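Local atomic coordinates of acetylserotonin O-methyltransferase (Homo sapiens, PDB entry 4A6D), a protein that catalyses the last step of melatonin synthesis, transferring the methyl group of S-adenosylmethionine to N-acetylserotonin as a homodimeric O-methyltransferase. Residues F175-F180 with G278-E283; A192-C197 with I206-I211; Y248-V253 with E267-T272. All blocks are in the same frame, centred on the assembly; numbering follows the deposited sequence.

Contact 1 of 3, residues F175-F180 with G278-E283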
loop_
_atom_site.group_PDB
_atom_site.type_symbol
_atom_site.label_atom_id
_atom_site.label_comp_id
_atom_site.label_asym_id
_atom_site.label_seq_id
_atom_site.Cartn_x
_atom_site.Cartn_y
_atom_site.Cartn_z
ATOM N N PHE A 175 -21.465 -18.539 20.632
ATOM C CA PHE A 175 -21.861 -19.204 21.876
ATOM C C PHE A 175 -23.146 -18.538 22.370
ATOM O O PHE A 175 -23.363 -17.351 22.121
ATOM C CB PHE A 175 -20.761 -19.070 22.959
ATOM C CG PHE A 175 -19.401 -19.607 22.569
ATOM C CD1 PHE A 175 -19.107 -20.968 22.692
ATOM C CD2 PHE A 175 -18.413 -18.755 22.075
ATOM C CE1 PHE A 175 -17.858 -21.472 22.294
ATOM C CE2 PHE A 175 -17.160 -19.253 21.687
ATOM C CZ PHE A 175 -16.881 -20.603 21.815
ATOM N N ASP A 176 -23.986 -19.296 23.072
ATOM C CA ASP A 176 -25.237 -18.817 23.646
ATOM C C ASP A 176 -24.931 -18.109 24.965
ATOM O O ASP A 176 -24.692 -18.736 26.007
ATOM C CB ASP A 176 -26.242 -19.973 23.813
ATOM C CG ASP A 176 -27.479 -19.657 24.626
ATOM O OD1 ASP A 176 -27.857 -18.460 24.703
ATOM O OD2 ASP A 176 -28.092 -20.608 25.162
ATOM N N LEU A 177 -24.941 -16.783 24.887
ATOM C CA LEU A 177 -24.611 -15.881 25.979
ATOM C C LEU A 177 -25.812 -15.495 26.835
ATOM O O LEU A 177 -25.646 -14.758 27.812
ATOM C CB LEU A 177 -23.906 -14.622 25.435
ATOM C CG LEU A 177 -22.736 -14.742 24.442
ATOM C CD1 LEU A 177 -22.141 -13.387 24.196
ATOM C CD2 LEU A 177 -21.633 -15.642 24.964
ATOM N N SER A 178 -27.009 -16.015 26.514
ATOM C CA SER A 178 -28.236 -15.747 27.276
ATOM C C SER A 178 -28.096 -16.259 28.716
ATOM O O SER A 178 -28.801 -15.809 29.617
ATOM C CB SER A 178 -29.437 -16.402 26.596
ATOM O OG SER A 178 -29.457 -17.805 26.813
ATOM N N VAL A 179 -27.141 -17.178 28.906
ATOM C CA VAL A 179 -26.706 -17.857 30.131
ATOM C C VAL A 179 -26.032 -16.878 31.142
ATOM O O VAL A 179 -25.906 -17.196 32.327
ATOM C CB VAL A 179 -25.776 -19.003 29.616
ATOM C CG1 VAL A 179 -24.338 -18.928 30.106
ATOM C CG2 VAL A 179 -26.376 -20.370 29.846
ATOM N N PHE A 180 -25.584 -15.694 30.647
ATOM C CA PHE A 180 -24.893 -14.648 31.395
ATOM C C PHE A 180 -25.778 -13.408 31.419
ATOM O O PHE A 180 -25.648 -12.551 30.550
ATOM C CB PHE A 180 -23.555 -14.323 30.707
ATOM C CG PHE A 180 -22.669 -15.508 30.418
ATOM C CD1 PHE A 180 -22.019 -16.180 31.451
ATOM C CD2 PHE A 180 -22.425 -15.910 29.107
ATOM C CE1 PHE A 180 -21.162 -17.251 31.179
ATOM C CE2 PHE A 180 -21.578 -16.994 28.830
ATOM C CZ PHE A 180 -20.958 -17.662 29.868
ATOM N N GLY A 278 -17.968 -16.296 32.908
ATOM C CA GLY A 278 -17.309 -16.463 31.626
ATOM C C GLY A 278 -16.453 -15.298 31.177
ATOM O O GLY A 278 -16.634 -14.152 31.601
ATOM N N ILE A 279 -15.543 -15.603 30.259
ATOM C CA ILE A 279 -14.689 -14.635 29.591
ATOM C C ILE A 279 -14.820 -14.887 28.090
ATOM O O ILE A 279 -14.598 -16.007 27.637
ATOM C CB ILE A 279 -13.232 -14.591 30.110
ATOM C CG1 ILE A 279 -12.444 -13.457 29.400
ATOM C CG2 ILE A 279 -12.539 -15.976 30.018
ATOM C CD1 ILE A 279 -11.269 -13.082 29.994
ATOM N N LEU A 280 -15.286 -13.867 27.352
ATOM C CA LEU A 280 -15.478 -13.938 25.919
ATOM C C LEU A 280 -14.405 -13.104 25.275
ATOM O O LEU A 280 -14.415 -11.882 25.417
ATOM C CB LEU A 280 -16.882 -13.470 25.485
ATOM C CG LEU A 280 -17.163 -13.559 23.951
ATOM C CD1 LEU A 280 -17.185 -15.003 23.467
ATOM C CD2 LEU A 280 -18.449 -12.881 23.587
ATOM N N VAL A 281 -13.448 -13.772 24.625
ATOM C CA VAL A 281 -12.306 -13.164 23.947
ATOM C C VAL A 281 -12.630 -13.120 22.466
ATOM O O VAL A 281 -12.978 -14.153 21.886
ATOM C CB VAL A 281 -10.970 -13.893 24.260
ATOM C CG1 VAL A 281 -9.827 -13.367 23.373
ATOM C CG2 VAL A 281 -10.622 -13.788 25.757
ATOM N N ILE A 282 -12.613 -11.908 21.884
ATOM C CA ILE A 282 -12.936 -11.722 20.469
ATOM C C ILE A 282 -11.717 -11.174 19.776
ATOM O O ILE A 282 -11.341 -10.033 20.004
ATOM C CB ILE A 282 -14.203 -10.863 20.218
ATOM C CG1 ILE A 282 -15.439 -11.559 20.814
ATOM C CG2 ILE A 282 -14.374 -10.583 18.681
ATOM C CD1 ILE A 282 -16.580 -10.691 21.026
ATOM N N GLU A 283 -11.072 -12.030 18.972
ATOM C CA GLU A 283 -9.847 -11.720 18.249
ATOM C C GLU A 283 -9.816 -12.496 16.917
ATOM O O GLU A 283 -10.577 -13.449 16.737
ATOM C CB GLU A 283 -8.593 -12.075 19.103
ATOM C CG GLU A 283 -8.400 -11.330 20.426
ATOM C CD GLU A 283 -7.907 -9.900 20.363
ATOM O OE1 GLU A 283 -8.108 -9.251 19.315
ATOM O OE2 GLU A 283 -7.402 -9.397 21.392
#
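Leu-280, on strand 278-283 of the Rossmann-like methyltransferase sheet (strand order 3-2-1-4-5-7-6), sends its two methyls against two residues of the loop joining helix 164-173 to strand 182-186, the first of this sheet along the chain. The apolar contacts divide between its branches: CD2 meets Leu-177 CD1 at 3.8 Å, the two side chains crossing at about a right angle, while CD1 approaches Phe-175 CD2 at 4.2 Å. CG lies anti to the backbone N (chi1 -178°), carrying the isobutyl group out to the loop, and chi2 of 66° sets the two methyls on different partners. Phe-175 also packs on Ala-340 and Leu-342 and Phe-180 on Leu-247, so the loop reaches strands 339-344, 278-283 and 247-251. A ring-to-backbone contact closes the other end, where Phe-180 CE1 lies 3.8 Å from Gly-278 N; Val-179 CG1 sits over the centre of that ring, 3.4 Å above its plane. Polar bonds inside the loop hold its turn. Phe-180 N donates to Leu-177 O, and Asp-176 OD1 accepts Ser-178 N from above the carboxylate plane, an Asx turn, and also takes Ser-178 OG on its syn side at 2.7 Å.

Contact 2 of 3, residues A192-C197 with I206-I211; sequences ALAKEC and ITVFDI. With SAM (S-adenosylmethionine), chain D.
The adenine of S-adenosylmethionine has Ile-211 CG2 above its six-membered ring, 3.7 Å from both N3 and C6, while the Phe-209 ring brings CE1 to within 3.8 Å of adenine C2. With CG1 held between the backbone N and the carbonyl carbon (chi1 67°), Ile-211 leaves its CG2 branch directed at the purine. The carboxylate of Asp-210 is the other flat group, and its two oxygens share the ribose diol: OD1 accepts O2' at 2.6 Å and OD2 accepts O3' at 2.8 Å. Each oxygen has a backbone donor as well. Ile-211 N reaches OD1 on the anti side, 16° out of the carboxylate plane, and Gly-189 N binds OD2; these two backbone donors help fix the rotation of the carboxylate that holds the sugar. An acidic residue at the end of the second strand gripping the ribose hydroxyls is characteristic of class I methyltransferases, and here it closes the beta-alpha-beta unit of strand 182-186, helix 192-200 and strand 205-210. The loop leading into that helix carries Gly-187 and Gly-189, consistent with a Rossmann-type glycine-rich motif. Helix and strand meet through small apolar groups: Ala-194 CB lies 3.6 Å from Val-208 CG2 and 3.8 Å from Ile-206 CG2, with Ile-206 CD1 also close by. Ala-194 and Ile-206 bring their CA atoms to 6.7 Å. Leu-193, on another side of the helix, packs against Trp-164 and Leu-172 of helix 164-173.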
loop_
_atom_site.group_PDB
_atom_site.type_symbol
_atom_site.label_atom_id
_atom_site.label_comp_id
_atom_site.label_asym_id
_atom_site.label_seq_id
_atom_site.Cartn_x
_atom_site.Cartn_y
_atom_site.Cartn_z
ATOM N N ALA A 192 -20.386 0.007 20.594
ATOM C CA ALA A 192 -21.007 -0.553 19.391
ATOM C C ALA A 192 -21.337 -2.041 19.567
ATOM O O ALA A 192 -22.481 -2.447 19.334
ATOM C CB ALA A 192 -20.101 -0.351 18.194
ATOM N N LEU A 193 -20.349 -2.833 20.030
ATOM C CA LEU A 193 -20.511 -4.255 20.280
ATOM C C LEU A 193 -21.579 -4.499 21.359
ATOM O O LEU A 193 -22.430 -5.369 21.188
ATOM C CB LEU A 193 -19.154 -4.891 20.636
ATOM C CG LEU A 193 -19.018 -6.409 20.460
ATOM C CD1 LEU A 193 -19.292 -6.860 19.006
ATOM C CD2 LEU A 193 -17.663 -6.867 20.909
ATOM N N ALA A 194 -21.588 -3.667 22.423
ATOM C CA ALA A 194 -22.573 -3.752 23.504
ATOM C C ALA A 194 -23.976 -3.454 22.990
ATOM O O ALA A 194 -24.905 -4.135 23.389
ATOM C CB ALA A 194 -22.214 -2.794 24.614
ATOM N N LYS A 195 -24.136 -2.465 22.094
ATOM C CA LYS A 195 -25.426 -2.117 21.485
ATOM C C LYS A 195 -25.977 -3.333 20.733
ATOM O O LYS A 195 -27.162 -3.647 20.872
ATOM C CB LYS A 195 -25.283 -0.916 20.529
ATOM C CG LYS A 195 -25.617 0.445 21.150
ATOM C CD LYS A 195 -25.085 1.621 20.295
ATOM C CE LYS A 195 -25.885 2.903 20.448
ATOM N NZ LYS A 195 -25.170 4.086 19.892
ATOM N N GLU A 196 -25.098 -4.044 19.998
ATOM C CA GLU A 196 -25.426 -5.243 19.227
ATOM C C GLU A 196 -25.773 -6.383 20.157
ATOM O O GLU A 196 -26.773 -7.073 19.938
ATOM C CB GLU A 196 -24.253 -5.629 18.304
ATOM C CG GLU A 196 -24.457 -6.915 17.515
ATOM C CD GLU A 196 -25.394 -6.839 16.328
ATOM O OE1 GLU A 196 -25.045 -6.145 15.344
ATOM O OE2 GLU A 196 -26.435 -7.534 16.347
ATOM N N CYS A 197 -24.966 -6.561 21.210
ATOM C CA CYS A 197 -25.158 -7.596 22.221
ATOM C C CYS A 197 -26.545 -7.543 22.875
ATOM O O CYS A 197 -27.214 -8.574 22.977
ATOM C CB CYS A 197 -24.045 -7.535 23.256
ATOM S SG CYS A 197 -23.707 -9.115 24.053
ATOM N N ILE A 206 -25.650 -4.847 30.139
ATOM C CA ILE A 206 -24.199 -4.676 29.945
ATOM C C ILE A 206 -23.602 -3.329 30.445
ATOM O O ILE A 206 -24.200 -2.264 30.236
ATOM C CB ILE A 206 -23.828 -4.953 28.449
ATOM C CG1 ILE A 206 -22.313 -5.159 28.231
ATOM C CG2 ILE A 206 -24.377 -3.870 27.532
ATOM C CD1 ILE A 206 -21.952 -5.986 26.948
ATOM N N THR A 207 -22.381 -3.386 31.028
ATOM C CA THR A 207 -21.620 -2.190 31.358
ATOM C C THR A 207 -20.420 -2.074 30.396
ATOM O O THR A 207 -19.656 -3.030 30.245
ATOM C CB THR A 207 -21.230 -2.163 32.815
ATOM O OG1 THR A 207 -22.441 -2.176 33.553
ATOM C CG2 THR A 207 -20.405 -0.917 33.190
ATOM N N VAL A 208 -20.265 -0.913 29.751
ATOM C CA VAL A 208 -19.103 -0.651 28.901
ATOM C C VAL A 208 -18.020 -0.051 29.815
ATOM O O VAL A 208 -18.247 0.986 30.447
ATOM C CB VAL A 208 -19.421 0.233 27.666
ATOM C CG1 VAL A 208 -18.157 0.555 26.876
ATOM C CG2 VAL A 208 -20.449 -0.440 26.753
ATOM N N PHE A 209 -16.883 -0.748 29.949
ATOM C CA PHE A 209 -15.756 -0.290 30.764
ATOM C C PHE A 209 -14.620 0.234 29.885
ATOM O O PHE A 209 -14.157 -0.450 28.976
ATOM C CB PHE A 209 -15.253 -1.401 31.701
ATOM C CG PHE A 209 -14.256 -0.939 32.739
ATOM C CD1 PHE A 209 -12.902 -0.827 32.429
ATOM C CD2 PHE A 209 -14.674 -0.584 34.016
ATOM C CE1 PHE A 209 -11.989 -0.398 33.387
ATOM C CE2 PHE A 209 -13.758 -0.174 34.979
ATOM C CZ PHE A 209 -12.422 -0.092 34.665
ATOM N N ASP A 210 -14.162 1.449 30.160
ATOM C CA ASP A 210 -13.063 2.057 29.416
ATOM C C ASP A 210 -12.445 3.205 30.201
ATOM O O ASP A 210 -12.929 3.533 31.285
ATOM C CB ASP A 210 -13.499 2.480 27.994
ATOM C CG ASP A 210 -12.433 2.212 26.940
ATOM O OD1 ASP A 210 -11.361 2.855 27.007
ATOM O OD2 ASP A 210 -12.691 1.385 26.015
ATOM N N ILE A 211 -11.357 3.796 29.667
ATOM C CA ILE A 211 -10.647 4.898 30.302
ATOM C C ILE A 211 -11.545 6.145 30.301
ATOM O O ILE A 211 -12.300 6.326 29.324
ATOM C CB ILE A 211 -9.239 5.147 29.665
ATOM C CG1 ILE A 211 -9.333 5.656 28.217
ATOM C CG2 ILE A 211 -8.340 3.903 29.790
ATOM C CD1 ILE A 211 -8.132 6.404 27.704
HETATM N N SAM D . -13.406 -3.371 22.216
HETATM C CA SAM D . -13.420 -2.317 21.179
HETATM C C SAM D . -13.547 -2.775 19.711
HETATM O O SAM D . -13.131 -3.878 19.421
HETATM O OXT SAM D . -14.060 -2.062 18.790
HETATM C CB SAM D . -12.212 -1.450 21.425
HETATM C CG SAM D . -10.882 -2.144 21.107
HETATM S SD SAM D . -9.540 -0.924 21.343
HETATM C CE SAM D . -8.238 -1.712 20.488
HETATM C "C5'" SAM D . -8.906 -1.299 23.010
HETATM C "C4'" SAM D . -9.826 -0.541 23.978
HETATM O "O4'" SAM D . -9.257 -0.749 25.259
HETATM C "C3'" SAM D . -9.835 1.014 23.716
HETATM O "O3'" SAM D . -11.178 1.523 23.645
HETATM C "C2'" SAM D . -8.994 1.559 24.917
HETATM O "O2'" SAM D . -9.286 2.874 25.392
HETATM C "C1'" SAM D . -9.308 0.502 25.992
HETATM N N9 SAM D . -8.301 0.471 27.072
HETATM C C8 SAM D . -6.917 0.469 26.916
HETATM N N7 SAM D . -6.339 0.425 28.080
HETATM C C5 SAM D . -7.308 0.456 29.076
HETATM C C6 SAM D . -7.316 0.458 30.484
HETATM N N6 SAM D . -6.137 0.356 31.144
HETATM N N1 SAM D . -8.521 0.454 31.159
HETATM C C2 SAM D . -9.689 0.556 30.510
HETATM N N3 SAM D . -9.709 0.568 29.169
HETATM C C4 SAM D . -8.588 0.464 28.428
#

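Contact 3 of 3, residues Y248-V253 with E267-T272. With ZN (zinc ion), chain B; SAM (S-adenosylmethionine), chain D.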
loop_
_atom_site.group_PDB
_atom_site.type_symbol
_atom_site.label_atom_id
_atom_site.label_comp_id
_atom_site.label_asym_id
_atom_site.label_seq_id
_atom_site.Cartn_x
_atom_site.Cartn_y
_atom_site.Cartn_z
ATOM N N TYR A 248 -17.326 -11.355 31.151
ATOM C CA TYR A 248 -16.412 -10.270 30.774
ATOM C C TYR A 248 -16.026 -10.472 29.304
ATOM O O TYR A 248 -15.632 -11.578 28.929
ATOM C CB TYR A 248 -15.189 -10.213 31.707
ATOM C CG TYR A 248 -15.579 -9.777 33.110
ATOM C CD1 TYR A 248 -15.659 -8.425 33.445
ATOM C CD2 TYR A 248 -15.971 -10.710 34.070
ATOM C CE1 TYR A 248 -16.095 -8.015 34.698
ATOM C CE2 TYR A 248 -16.401 -10.308 35.341
ATOM C CZ TYR A 248 -16.465 -8.960 35.642
ATOM O OH TYR A 248 -16.823 -8.546 36.895
ATOM N N ILE A 249 -16.223 -9.444 28.457
ATOM C CA ILE A 249 -15.912 -9.500 27.017
ATOM C C ILE A 249 -14.621 -8.745 26.739
ATOM O O ILE A 249 -14.502 -7.592 27.139
ATOM C CB ILE A 249 -17.079 -8.967 26.133
ATOM C CG1 ILE A 249 -18.441 -9.626 26.514
ATOM C CG2 ILE A 249 -16.751 -9.079 24.622
ATOM C CD1 ILE A 249 -19.726 -9.056 25.783
ATOM N N LEU A 250 -13.655 -9.385 26.073
ATOM C CA LEU A 250 -12.401 -8.714 25.696
ATOM C C LEU A 250 -12.266 -8.755 24.166
ATOM O O LEU A 250 -11.793 -9.760 23.613
ATOM C CB LEU A 250 -11.154 -9.331 26.369
ATOM C CG LEU A 250 -10.880 -9.065 27.848
ATOM C CD1 LEU A 250 -9.711 -9.902 28.313
ATOM C CD2 LEU A 250 -10.523 -7.618 28.101
ATOM N N ALA A 251 -12.804 -7.721 23.477
ATOM C CA ALA A 251 -12.758 -7.640 21.996
ATOM C C ALA A 251 -11.629 -6.694 21.617
ATOM O O ALA A 251 -11.639 -5.522 22.012
ATOM C CB ALA A 251 -14.085 -7.150 21.429
ATOM N N ARG A 252 -10.608 -7.238 20.926
ATOM C CA ARG A 252 -9.415 -6.516 20.478
ATOM C C ARG A 252 -8.689 -5.808 21.624
ATOM O O ARG A 252 -8.214 -4.682 21.480
ATOM C CB ARG A 252 -9.728 -5.563 19.313
ATOM C CG ARG A 252 -10.091 -6.264 18.002
ATOM C CD ARG A 252 -11.267 -5.540 17.421
ATOM N NE ARG A 252 -10.938 -4.839 16.193
ATOM C CZ ARG A 252 -11.635 -3.825 15.689
ATOM N NH1 ARG A 252 -12.667 -3.323 16.353
ATOM N NH2 ARG A 252 -11.285 -3.284 14.528
ATOM N N VAL A 253 -8.611 -6.472 22.768
ATOM C CA VAL A 253 -7.894 -5.900 23.891
ATOM C C VAL A 253 -6.590 -6.673 24.002
ATOM O O VAL A 253 -5.547 -6.071 23.941
ATOM C CB VAL A 253 -8.744 -5.923 25.205
ATOM C CG1 VAL A 253 -7.885 -5.598 26.420
ATOM C CG2 VAL A 253 -9.936 -4.977 25.103
ATOM N N GLU A 267 -5.834 -12.470 35.107
ATOM C CA GLU A 267 -5.785 -12.836 36.521
ATOM C C GLU A 267 -6.795 -12.017 37.344
ATOM O O GLU A 267 -7.557 -12.584 38.129
ATOM C CB GLU A 267 -4.354 -12.681 37.075
ATOM C CG GLU A 267 -3.403 -13.823 36.730
ATOM C CD GLU A 267 -3.521 -15.131 37.505
ATOM O OE1 GLU A 267 -4.485 -15.299 38.290
ATOM O OE2 GLU A 267 -2.631 -15.994 37.328
ATOM N N ARG A 268 -6.852 -10.701 37.099
ATOM C CA ARG A 268 -7.774 -9.765 37.765
ATOM C C ARG A 268 -9.227 -10.133 37.466
ATOM O O ARG A 268 -10.036 -10.167 38.387
ATOM C CB ARG A 268 -7.456 -8.325 37.339
ATOM C CG ARG A 268 -6.073 -7.889 37.833
ATOM C CD ARG A 268 -5.814 -6.385 37.855
ATOM N NE ARG A 268 -6.997 -5.609 37.514
ATOM C CZ ARG A 268 -7.758 -4.970 38.386
ATOM N NH1 ARG A 268 -7.411 -4.917 39.668
ATOM N NH2 ARG A 268 -8.848 -4.343 37.981
ATOM N N ILE A 269 -9.529 -10.461 36.177
ATOM C CA ILE A 269 -10.854 -10.884 35.699
ATOM C C ILE A 269 -11.214 -12.199 36.352
ATOM O O ILE A 269 -12.318 -12.325 36.868
ATOM C CB ILE A 269 -10.892 -11.012 34.153
ATOM C CG1 ILE A 269 -10.584 -9.649 33.468
ATOM C CG2 ILE A 269 -12.226 -11.641 33.677
ATOM C CD1 ILE A 269 -10.459 -9.786 31.896
ATOM N N TYR A 270 -10.295 -13.175 36.339
ATOM C CA TYR A 270 -10.544 -14.468 36.965
ATOM C C TYR A 270 -10.988 -14.325 38.447
ATOM O O TYR A 270 -12.032 -14.854 38.818
ATOM C CB TYR A 270 -9.331 -15.397 36.839
ATOM C CG TYR A 270 -9.607 -16.760 37.446
ATOM C CD1 TYR A 270 -10.265 -17.743 36.721
ATOM C CD2 TYR A 270 -9.204 -17.061 38.746
ATOM C CE1 TYR A 270 -10.564 -18.973 37.288
ATOM C CE2 TYR A 270 -9.484 -18.301 39.322
ATOM C CZ TYR A 270 -10.168 -19.250 38.592
ATOM O OH TYR A 270 -10.365 -20.496 39.121
ATOM N N HIS A 271 -10.192 -13.606 39.258
ATOM C CA HIS A 271 -10.451 -13.360 40.665
ATOM C C HIS A 271 -11.684 -12.510 40.925
ATOM O O HIS A 271 -12.231 -12.587 42.009
ATOM C CB HIS A 271 -9.196 -12.857 41.386
ATOM C CG HIS A 271 -8.126 -13.904 41.444
ATOM N ND1 HIS A 271 -8.263 -15.042 42.245
ATOM C CD2 HIS A 271 -6.971 -14.001 40.748
ATOM C CE1 HIS A 271 -7.167 -15.758 42.043
ATOM N NE2 HIS A 271 -6.359 -15.177 41.150
ATOM N N THR A 272 -12.181 -11.795 39.901
ATOM C CA THR A 272 -13.424 -11.032 39.963
ATOM C C THR A 272 -14.631 -11.971 39.616
ATOM O O THR A 272 -15.723 -11.741 40.121
ATOM C CB THR A 272 -13.333 -9.775 39.082
ATOM O OG1 THR A 272 -12.164 -9.034 39.459
ATOM C CG2 THR A 272 -14.537 -8.866 39.234
HETATM ZN ZN ZN B . -4.709 -16.175 40.253
HETATM N N SAM D . -13.406 -3.371 22.216
HETATM C CA SAM D . -13.420 -2.317 21.179
HETATM C C SAM D . -13.547 -2.775 19.711
HETATM O O SAM D . -13.131 -3.878 19.421
HETATM O OXT SAM D . -14.060 -2.062 18.790
HETATM C CB SAM D . -12.212 -1.450 21.425
HETATM C CG SAM D . -10.882 -2.144 21.107
HETATM S SD SAM D . -9.540 -0.924 21.343
HETATM C CE SAM D . -8.238 -1.712 20.488
HETATM C "C5'" SAM D . -8.906 -1.299 23.010
HETATM C "C4'" SAM D . -9.826 -0.541 23.978
HETATM O "O4'" SAM D . -9.257 -0.749 25.259
HETATM C "C3'" SAM D . -9.835 1.014 23.716
HETATM O "O3'" SAM D . -11.178 1.523 23.645
HETATM C "C2'" SAM D . -8.994 1.559 24.917
HETATM O "O2'" SAM D . -9.286 2.874 25.392
HETATM C "C1'" SAM D . -9.308 0.502 25.992
HETATM N N9 SAM D . -8.301 0.471 27.072
HETATM C C8 SAM D . -6.917 0.469 26.916
HETATM N N7 SAM D . -6.339 0.425 28.080
HETATM C C5 SAM D . -7.308 0.456 29.076
HETATM C C6 SAM D . -7.316 0.458 30.484
HETATM N N6 SAM D . -6.137 0.356 31.144
HETATM N N1 SAM D . -8.521 0.454 31.159
HETATM C C2 SAM D . -9.689 0.556 30.510
HETATM N N3 SAM D . -9.709 0.568 29.169
HETATM C C4 SAM D . -8.588 0.464 28.428
HETATM O O HOH W 1 -4.436 -17.166 42.206
#
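Thr-272, which touches Tyr-248 across this contact, bonds through OG1 to Arg-268 O one turn back in its own helix, at 2.6 Å and tilted 32° from the carbonyl plane. The same oxygen takes a weak bond from Thr-272 N. OG1 lies beside the backbone N (chi1 -54°), which leaves CG2 anti to that N and places it against Tyr-248 OH at 3.3 Å; that hydroxyl has its hydrogen-bond partner in Pro-243 O. Ile-269 fills the rest of the interface. Its CG2 slides alongside Tyr-248, 3.8 Å from CB, and its CD1 meets Leu-250 CD1 tip to tip at 3.7 Å. At the C-terminal end of the strand Ala-251 O accepts the amino N of S-adenosylmethionine at 2.8 Å, and just beyond it Arg-252 NH1 donates to carboxylate O at 3.2 Å. NH1 also binds Leu-160 O. On the helix's outer side Glu-267 OE1 and His-271 NE2, one turn apart, bind a zinc ion together with a water, a surface site well away from the cofactor, as fits a cation-independent enzyme. Segment 267-272 of helix 259-272 runs nearly antiparallel to strand segment 248-251 (161° between directions, axes 10.9 Å apart at closest), as the helix of a beta-alpha-beta unit does before strand 278-283, and Ile-269 reaches on to Leu-186 of strand 182-186.

All three contacts belong to the methyltransferase domain and share its seven-stranded mixed sheet. Contacts 2 and 3 follow one another along the chain, both falling between the two segments of contact 1. The centres of the three contacts lie about 11 to 14 Å from one another. Contacts 1 and 3 are tied by adjoining strands, 247-251 and 278-283, through backbone hydrogen bonds. Contact 2 reaches both others by packing of Leu-193, whose CD2 is 3.6 Å from Ala-251 CB and 4.0 Å from Ile-282 CD1. Contacts 2 and 3 hold opposite ends of S-adenosylmethionine, its adenosine and its amino acid part, while contact 1 touches no cofactor and ties the loop before strand 182-186 to the sheet.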